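Local coordinates for protein methylocystis parvus OBBP MbnE (Methylocystis parvus OBBP, PDB 5ICQ) that probably binds the copper-chelating peptide methanobactin in the periplasm, as a solute-binding protein of its transport machinery, at residues E371-E383 against Q547-R559. Sequence-based numbering, arbitrary orientation.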
ATOM      1  N   GLU A 371       3.520  14.333   5.325  1.00 13.76           N
ATOM      2  CA  GLU A 371       3.160  15.055   6.535  1.00 18.54           C
ATOM      3  C   GLU A 371       3.140  14.149   7.756  1.00 14.30           C
ATOM      4  O   GLU A 371       3.164  14.657   8.882  1.00 15.19           O
ATOM      5  CB  GLU A 371       1.781  15.698   6.372  1.00 21.63           C
ATOM      6  CG  GLU A 371       0.666  14.722   6.671  1.00 42.36           C
ATOM      7  CD  GLU A 371      -0.685  15.191   6.208  1.00 58.32           C
ATOM      8  OE1 GLU A 371      -1.451  14.340   5.710  1.00 68.11           O
ATOM      9  OE2 GLU A 371      -0.988  16.396   6.346  1.00 53.89           O
ATOM     10  N   LEU A 372       3.055  12.828   7.561  1.00 10.41           N
ATOM     11  CA  LEU A 372       3.009  11.886   8.673  1.00 10.82           C
ATOM     12  C   LEU A 372       4.383  11.568   9.236  1.00 11.29           C
ATOM     13  O   LEU A 372       4.466  10.923  10.286  1.00 12.67           O
ATOM     14  CB  LEU A 372       2.343  10.576   8.239  1.00 11.87           C
ATOM     15  CG  LEU A 372       0.912  10.690   7.710  1.00 15.22           C
ATOM     16  CD1 LEU A 372       0.424   9.319   7.254  1.00 15.71           C
ATOM     17  CD2 LEU A 372      -0.013  11.260   8.778  1.00 15.87           C
ATOM     18  N   SER A 373       5.444  12.004   8.570  1.00 13.36           N
ATOM     19  CA  SER A 373       6.799  11.608   8.926  1.00 11.16           C
ATOM     20  C   SER A 373       7.298  12.353  10.158  1.00 13.91           C
ATOM     21  O   SER A 373       7.064  13.557  10.305  1.00 13.67           O
ATOM     22  CB  SER A 373       7.731  11.894   7.746  1.00 14.11           C
ATOM     23  OG  SER A 373       9.035  11.459   8.043  1.00 14.30           O
ATOM     24  N   SER A 374       8.014  11.637  11.040  1.00  9.87           N
ATOM     25  CA  SER A 374       8.730  12.309  12.124  1.00 11.50           C
ATOM     26  C   SER A 374      10.077  12.872  11.685  1.00 14.28           C
ATOM     27  O   SER A 374      10.709  13.589  12.461  1.00 15.18           O
ATOM     28  CB  SER A 374       8.959  11.350  13.301  1.00  9.93           C
ATOM     29  OG  SER A 374       9.852  10.305  12.947  1.00 13.61           O
ATOM     30  N   SER A 375      10.512  12.588  10.457  1.00 13.65           N
ATOM     31  CA  SER A 375      11.878  12.879  10.040  1.00 16.31           C
ATOM     32  C   SER A 375      12.122  14.387   9.990  1.00 18.92           C
ATOM     33  O   SER A 375      11.387  15.120   9.322  1.00 17.19           O
ATOM     34  CB  SER A 375      12.132  12.242   8.676  1.00 22.38           C
ATOM     35  OG  SER A 375      13.392  12.620   8.152  1.00 23.58           O
ATOM     36  N   GLY A 376      13.145  14.848  10.706  1.00 15.74           N
ATOM     37  CA  GLY A 376      13.520  16.249  10.678  1.00 21.21           C
ATOM     38  C   GLY A 376      12.552  17.196  11.350  1.00 27.78           C
ATOM     39  O   GLY A 376      12.651  18.411  11.151  1.00 25.96           O
ATOM     40  N   ARG A 377      11.615  16.679  12.142  1.00 15.71           N
ATOM     41  CA  ARG A 377      10.632  17.490  12.852  1.00 16.78           C
ATOM     42  C   ARG A 377      10.746  17.209  14.342  1.00 16.60           C
ATOM     43  O   ARG A 377      10.698  16.046  14.759  1.00 11.26           O
ATOM     44  CB  ARG A 377       9.209  17.175  12.374  1.00 18.77           C
ATOM     45  CG  ARG A 377       9.006  17.317  10.874  1.00 31.67           C
ATOM     46  CD  ARG A 377       7.551  17.110  10.485  1.00 31.37           C
ATOM     47  NE  ARG A 377       7.288  17.570   9.124  1.00 34.66           N
ATOM     48  CZ  ARG A 377       6.821  16.805   8.142  1.00 37.02           C
ATOM     49  NH1 ARG A 377       6.549  15.518   8.357  1.00 19.95           N
ATOM     50  NH2 ARG A 377       6.617  17.332   6.940  1.00 36.62           N
ATOM     51  N   GLY A 378      10.903  18.261  15.142  1.00 19.28           N
ATOM     52  CA  GLY A 378      10.869  18.087  16.585  1.00 20.26           C
ATOM     53  C   GLY A 378       9.470  17.705  17.043  1.00 20.46           C
ATOM     54  O   GLY A 378       8.467  18.152  16.482  1.00 17.42           O
ATOM     55  N   ALA A 379       9.402  16.844  18.057  1.00 13.39           N
ATOM     56  CA  ALA A 379       8.107  16.434  18.574  1.00 13.64           C
ATOM     57  C   ALA A 379       7.358  17.640  19.126  1.00 16.69           C
ATOM     58  O   ALA A 379       7.921  18.472  19.841  1.00 16.73           O
ATOM     59  CB  ALA A 379       8.272  15.376  19.668  1.00 15.54           C
ATOM     60  N   SER A 380       6.079  17.730  18.793  1.00 12.75           N
ATOM     61  CA  SER A 380       5.288  18.838  19.299  1.00 16.71           C
ATOM     62  C   SER A 380       4.923  18.609  20.765  1.00 17.04           C
ATOM     63  O   SER A 380       5.131  17.533  21.327  1.00 13.24           O
ATOM     64  CB  SER A 380       4.026  19.005  18.470  1.00 14.89           C
ATOM     65  OG  SER A 380       3.180  17.894  18.673  1.00 14.77           O
ATOM     66  N   GLU A 381       4.356  19.642  21.390  1.00 17.77           N
ATOM     67  CA  GLU A 381       3.872  19.478  22.758  1.00 17.92           C
ATOM     68  C   GLU A 381       2.765  18.433  22.827  1.00 11.10           C
ATOM     69  O   GLU A 381       2.685  17.671  23.799  1.00 16.15           O
ATOM     70  CB  GLU A 381       3.395  20.821  23.323  1.00 24.35           C
ATOM     71  CG  GLU A 381       4.545  21.773  23.602  1.00 35.36           C
ATOM     72  CD  GLU A 381       5.663  21.105  24.394  1.00 53.99           C
ATOM     73  OE1 GLU A 381       5.408  20.687  25.546  1.00 61.83           O
ATOM     74  OE2 GLU A 381       6.791  20.982  23.863  1.00 54.54           O
ATOM     75  N   LYS A 382       1.922  18.361  21.794  1.00 10.73           N
ATOM     76  CA  LYS A 382       0.872  17.346  21.768  1.00 14.30           C
ATOM     77  C   LYS A 382       1.465  15.952  21.589  1.00 10.84           C
ATOM     78  O   LYS A 382       0.958  14.983  22.162  1.00 13.08           O
ATOM     79  CB  LYS A 382      -0.138  17.618  20.645  1.00 19.80           C
ATOM     80  CG  LYS A 382      -1.033  18.821  20.795  1.00 35.46           C
ATOM     81  CD  LYS A 382      -0.276  20.090  20.914  1.00 46.08           C
ATOM     82  CE  LYS A 382       0.595  20.315  19.759  1.00 37.45           C
ATOM     83  NZ  LYS A 382       1.639  21.278  20.051  1.00 25.45           N
ATOM     84  N   GLU A 383       2.513  15.827  20.768  1.00 13.52           N
ATOM     85  CA  GLU A 383       3.197  14.541  20.650  1.00 14.60           C
ATOM     86  C   GLU A 383       3.791  14.122  21.985  1.00 14.42           C
ATOM     87  O   GLU A 383       3.699  12.954  22.384  1.00 13.33           O
ATOM     88  CB  GLU A 383       4.310  14.611  19.606  1.00 13.83           C
ATOM     89  CG  GLU A 383       3.883  14.568  18.176  1.00 16.75           C
ATOM     90  CD  GLU A 383       5.081  14.315  17.279  1.00 20.47           C
ATOM     91  OE1 GLU A 383       5.596  13.175  17.309  1.00 16.76           O
ATOM     92  OE2 GLU A 383       5.536  15.263  16.601  1.00 17.65           O
ATOM     93  N   GLN A 547      -8.124  15.414  11.933  1.00 17.19           N
ATOM     94  CA  GLN A 547      -6.957  15.160  11.095  1.00 20.06           C
ATOM     95  C   GLN A 547      -5.679  15.608  11.798  1.00 22.85           C
ATOM     96  O   GLN A 547      -4.632  14.953  11.689  1.00 19.51           O
ATOM     97  CB  GLN A 547      -7.121  15.871   9.749  1.00 22.41           C
ATOM     98  CG  GLN A 547      -6.075  15.504   8.708  1.00 25.46           C
ATOM     99  CD  GLN A 547      -6.207  14.068   8.226  1.00 30.06           C
ATOM    100  OE1 GLN A 547      -7.317  13.548   8.082  1.00 36.52           O
ATOM    101  NE2 GLN A 547      -5.077  13.419   7.981  1.00 32.80           N
ATOM    102  N   GLU A 548      -5.754  16.710  12.548  1.00 19.47           N
ATOM    103  CA  GLU A 548      -4.580  17.207  13.257  1.00 20.06           C
ATOM    104  C   GLU A 548      -4.148  16.243  14.354  1.00 16.61           C
ATOM    105  O   GLU A 548      -2.947  15.981  14.524  1.00 20.75           O
ATOM    106  CB  GLU A 548      -4.873  18.593  13.836  1.00 31.17           C
ATOM    107  CG  GLU A 548      -3.777  19.140  14.731  1.00 46.93           C
ATOM    108  CD  GLU A 548      -3.989  20.601  15.097  1.00 59.38           C
ATOM    109  OE1 GLU A 548      -4.775  21.290  14.408  1.00 56.56           O
ATOM    110  OE2 GLU A 548      -3.362  21.058  16.075  1.00 67.55           O
ATOM    111  N   ASP A 549      -5.104  15.699  15.107  1.00 16.98           N
ATOM    112  CA  ASP A 549      -4.751  14.723  16.131  1.00 19.25           C
ATOM    113  C   ASP A 549      -4.242  13.427  15.517  1.00 18.68           C
ATOM    114  O   ASP A 549      -3.395  12.755  16.116  1.00 12.44           O
ATOM    115  CB  ASP A 549      -5.949  14.450  17.035  1.00 21.28           C
ATOM    116  CG  ASP A 549      -6.281  15.640  17.928  1.00 29.39           C
ATOM    117  OD1 ASP A 549      -5.515  16.626  17.907  1.00 31.33           O
ATOM    118  OD2 ASP A 549      -7.299  15.583  18.651  1.00 27.20           O
ATOM    119  N   PHE A 550      -4.754  13.056  14.340  1.00 14.80           N
ATOM    120  CA  PHE A 550      -4.251  11.870  13.648  1.00 13.01           C
ATOM    121  C   PHE A 550      -2.796  12.046  13.235  1.00 13.67           C
ATOM    122  O   PHE A 550      -1.966  11.164  13.472  1.00 14.05           O
ATOM    123  CB  PHE A 550      -5.116  11.565  12.427  1.00  8.77           C
ATOM    124  CG  PHE A 550      -4.702  10.315  11.680  1.00 12.30           C
ATOM    125  CD1 PHE A 550      -4.787   9.069  12.284  1.00 14.41           C
ATOM    126  CD2 PHE A 550      -4.253  10.391  10.373  1.00 17.95           C
ATOM    127  CE1 PHE A 550      -4.428   7.909  11.590  1.00 11.34           C
ATOM    128  CE2 PHE A 550      -3.897   9.239   9.670  1.00 14.89           C
ATOM    129  CZ  PHE A 550      -3.977   8.001  10.291  1.00  8.45           C
ATOM    130  N   VAL A 551      -2.466  13.183  12.619  1.00 13.15           N
ATOM    131  CA  VAL A 551      -1.081  13.432  12.225  1.00 16.97           C
ATOM    132  C   VAL A 551      -0.168  13.396  13.446  1.00 20.90           C
ATOM    133  O   VAL A 551       0.906  12.779  13.420  1.00 13.43           O
ATOM    134  CB  VAL A 551      -0.974  14.768  11.466  1.00 20.26           C
ATOM    135  CG1 VAL A 551       0.482  15.157  11.251  1.00 18.72           C
ATOM    136  CG2 VAL A 551      -1.696  14.658  10.131  1.00 24.77           C
ATOM    137  N   THR A 552      -0.593  14.039  14.539  1.00 15.92           N
ATOM    138  CA  THR A 552       0.168  14.007  15.785  1.00 13.96           C
ATOM    139  C   THR A 552       0.475  12.576  16.209  1.00 13.76           C
ATOM    140  O   THR A 552       1.627  12.234  16.517  1.00 11.20           O
ATOM    141  CB  THR A 552      -0.622  14.736  16.884  1.00 16.07           C
ATOM    142  OG1 THR A 552      -0.805  16.103  16.504  1.00 15.02           O
ATOM    143  CG2 THR A 552       0.122  14.698  18.208  1.00 13.86           C
ATOM    144  N   ALA A 553      -0.551  11.724  16.228  1.00 11.39           N
ATOM    145  CA  ALA A 553      -0.369  10.358  16.704  1.00 14.75           C
ATOM    146  C   ALA A 553       0.541   9.555  15.781  1.00 13.36           C
ATOM    147  O   ALA A 553       1.349   8.747  16.254  1.00  9.73           O
ATOM    148  CB  ALA A 553      -1.729   9.665  16.850  1.00 15.58           C
ATOM    149  N   VAL A 554       0.416   9.733  14.465  1.00 10.67           N
ATOM    150  CA  VAL A 554       1.249   8.944  13.555  1.00  7.97           C
ATOM    151  C   VAL A 554       2.707   9.375  13.655  1.00  8.10           C
ATOM    152  O   VAL A 554       3.616   8.538  13.605  1.00  9.89           O
ATOM    153  CB  VAL A 554       0.727   9.050  12.105  1.00  9.50           C
ATOM    154  CG1 VAL A 554       1.634   8.275  11.158  1.00 14.94           C
ATOM    155  CG2 VAL A 554      -0.683   8.501  12.028  1.00 11.27           C
ATOM    156  N   ARG A 555       2.960  10.679  13.767  1.00  7.60           N
ATOM    157  CA  ARG A 555       4.334  11.140  13.976  1.00 12.39           C
ATOM    158  C   ARG A 555       4.928  10.547  15.251  1.00 11.30           C
ATOM    159  O   ARG A 555       6.064  10.067  15.251  1.00 12.06           O
ATOM    160  CB  ARG A 555       4.390  12.669  14.031  1.00 14.98           C
ATOM    161  CG  ARG A 555       4.239  13.333  12.680  1.00 16.90           C
ATOM    162  CD  ARG A 555       4.254  14.840  12.817  1.00 20.98           C
ATOM    163  NE  ARG A 555       4.013  15.487  11.531  1.00 18.77           N
ATOM    164  CZ  ARG A 555       3.980  16.806  11.352  1.00 27.45           C
ATOM    165  NH1 ARG A 555       4.171  17.622  12.379  1.00 24.59           N
ATOM    166  NH2 ARG A 555       3.743  17.307  10.144  1.00 18.62           N
ATOM    167  N   ALA A 556       4.174  10.573  16.352  1.00 10.82           N
ATOM    168  CA  ALA A 556       4.678   9.965  17.586  1.00 11.08           C
ATOM    169  C   ALA A 556       4.889   8.466  17.411  1.00  9.99           C
ATOM    170  O   ALA A 556       5.872   7.902  17.905  1.00  9.26           O
ATOM    171  CB  ALA A 556       3.716  10.234  18.745  1.00  9.91           C
ATOM    172  N   TYR A 557       3.958   7.802  16.732  1.00  8.71           N
ATOM    173  CA  TYR A 557       4.100   6.381  16.424  1.00  8.84           C
ATOM    174  C   TYR A 557       5.372   6.107  15.618  1.00  8.26           C
ATOM    175  O   TYR A 557       6.123   5.166  15.911  1.00  8.55           O
ATOM    176  CB  TYR A 557       2.840   5.940  15.674  1.00  7.48           C
ATOM    177  CG  TYR A 557       2.825   4.541  15.098  1.00 10.26           C
ATOM    178  CD1 TYR A 557       2.986   3.427  15.906  1.00 12.73           C
ATOM    179  CD2 TYR A 557       2.585   4.340  13.749  1.00  6.74           C
ATOM    180  CE1 TYR A 557       2.934   2.141  15.367  1.00  7.73           C
ATOM    181  CE2 TYR A 557       2.518   3.063  13.206  1.00  9.45           C
ATOM    182  CZ  TYR A 557       2.700   1.970  14.023  1.00  9.58           C
ATOM    183  OH  TYR A 557       2.649   0.686  13.490  1.00 10.59           O
ATOM    184  N   ASP A 558       5.632   6.931  14.600  1.00  8.45           N
ATOM    185  CA  ASP A 558       6.857   6.820  13.809  1.00  8.36           C
ATOM    186  C   ASP A 558       8.090   6.876  14.707  1.00 12.56           C
ATOM    187  O   ASP A 558       8.999   6.047  14.584  1.00  8.45           O
ATOM    188  CB  ASP A 558       6.888   7.949  12.764  1.00  7.77           C
ATOM    189  CG  ASP A 558       7.931   7.733  11.653  1.00 11.94           C
ATOM    190  OD1 ASP A 558       8.169   6.573  11.261  1.00  9.87           O
ATOM    191  OD2 ASP A 558       8.501   8.741  11.152  1.00 12.78           O
ATOM    192  N   ARG A 559       8.122   7.842  15.634  1.00  7.83           N
ATOM    193  CA  ARG A 559       9.263   7.964  16.544  1.00  7.87           C
ATOM    194  C   ARG A 559       9.464   6.707  17.378  1.00 10.79           C
ATOM    195  O   ARG A 559      10.604   6.296  17.617  1.00  8.45           O
ATOM    196  CB  ARG A 559       9.092   9.171  17.473  1.00  5.76           C
ATOM    197  CG  ARG A 559       8.809  10.463  16.708  1.00  8.40           C
ATOM    198  CD  ARG A 559       8.918  11.717  17.573  1.00  9.49           C
ATOM    199  NE  ARG A 559       8.248  12.812  16.874  1.00 10.71           N
ATOM    200  CZ  ARG A 559       8.873  13.718  16.137  1.00 12.82           C
ATOM    201  NH1 ARG A 559      10.194  13.632  15.998  1.00  9.40           N
ATOM    202  NH2 ARG A 559       8.182  14.665  15.511  1.00  8.74           N
TER
HETATM  203  O   HOH W   1       1.480  17.951  16.683  1.00 24.78           O
HETATM  204  O   HOH W   2       4.319  17.247  15.255  1.00 24.43           O
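D558 OD2 is gripped from two directions by S374: the backbone N donates to its anti lone pair at 2.9 Å, while S374 OG, 2.7 Å from the same D558 OD2, comes from above the carboxylate plane. S365 OG is a third partner of this oxygen, and F366 N holds D558 OD1. The next residue, R559, lays its guanidinium between S374 CB, over the centre of one face, and the backbone of A379 on the opposite face. End-on, R559 NH1 and NH2 share R377 O; side-on, R559 NE meets E383 OE1 at 2.7 Å, almost straight (171°), and NH2 takes E383 OE2, the two planes turned 34° apart. A lysine in its place would probably lose the flat two-edged grip, leaving R377 O or one E383 oxygen without its mate. The segment 371-383 wraps along helix 547-563 as a loop with a type II beta turn from S374 to R377. S380, the N-cap of helix 381-387, accepts from E383 N through OG, and S380 N returns a weak bond to E383 OE2, a capping box. E383 fits as a knob among T552, R555, A556 and R559. One turn before R559, R555 is extended from CG to NE, and its NE and NH2 converge in plane on E371 O, NE at 2.9 Å. The guanidinium of R377 lies flat on that of R555, planes 15° apart, centres 4.3 Å apart; S373 O and S370 O, both accepting from R377 NH1, probably offset the like charges. Beyond, L372 CB packs on V554 CG1 at 3.8 Å and its CD2 on V551 CG2.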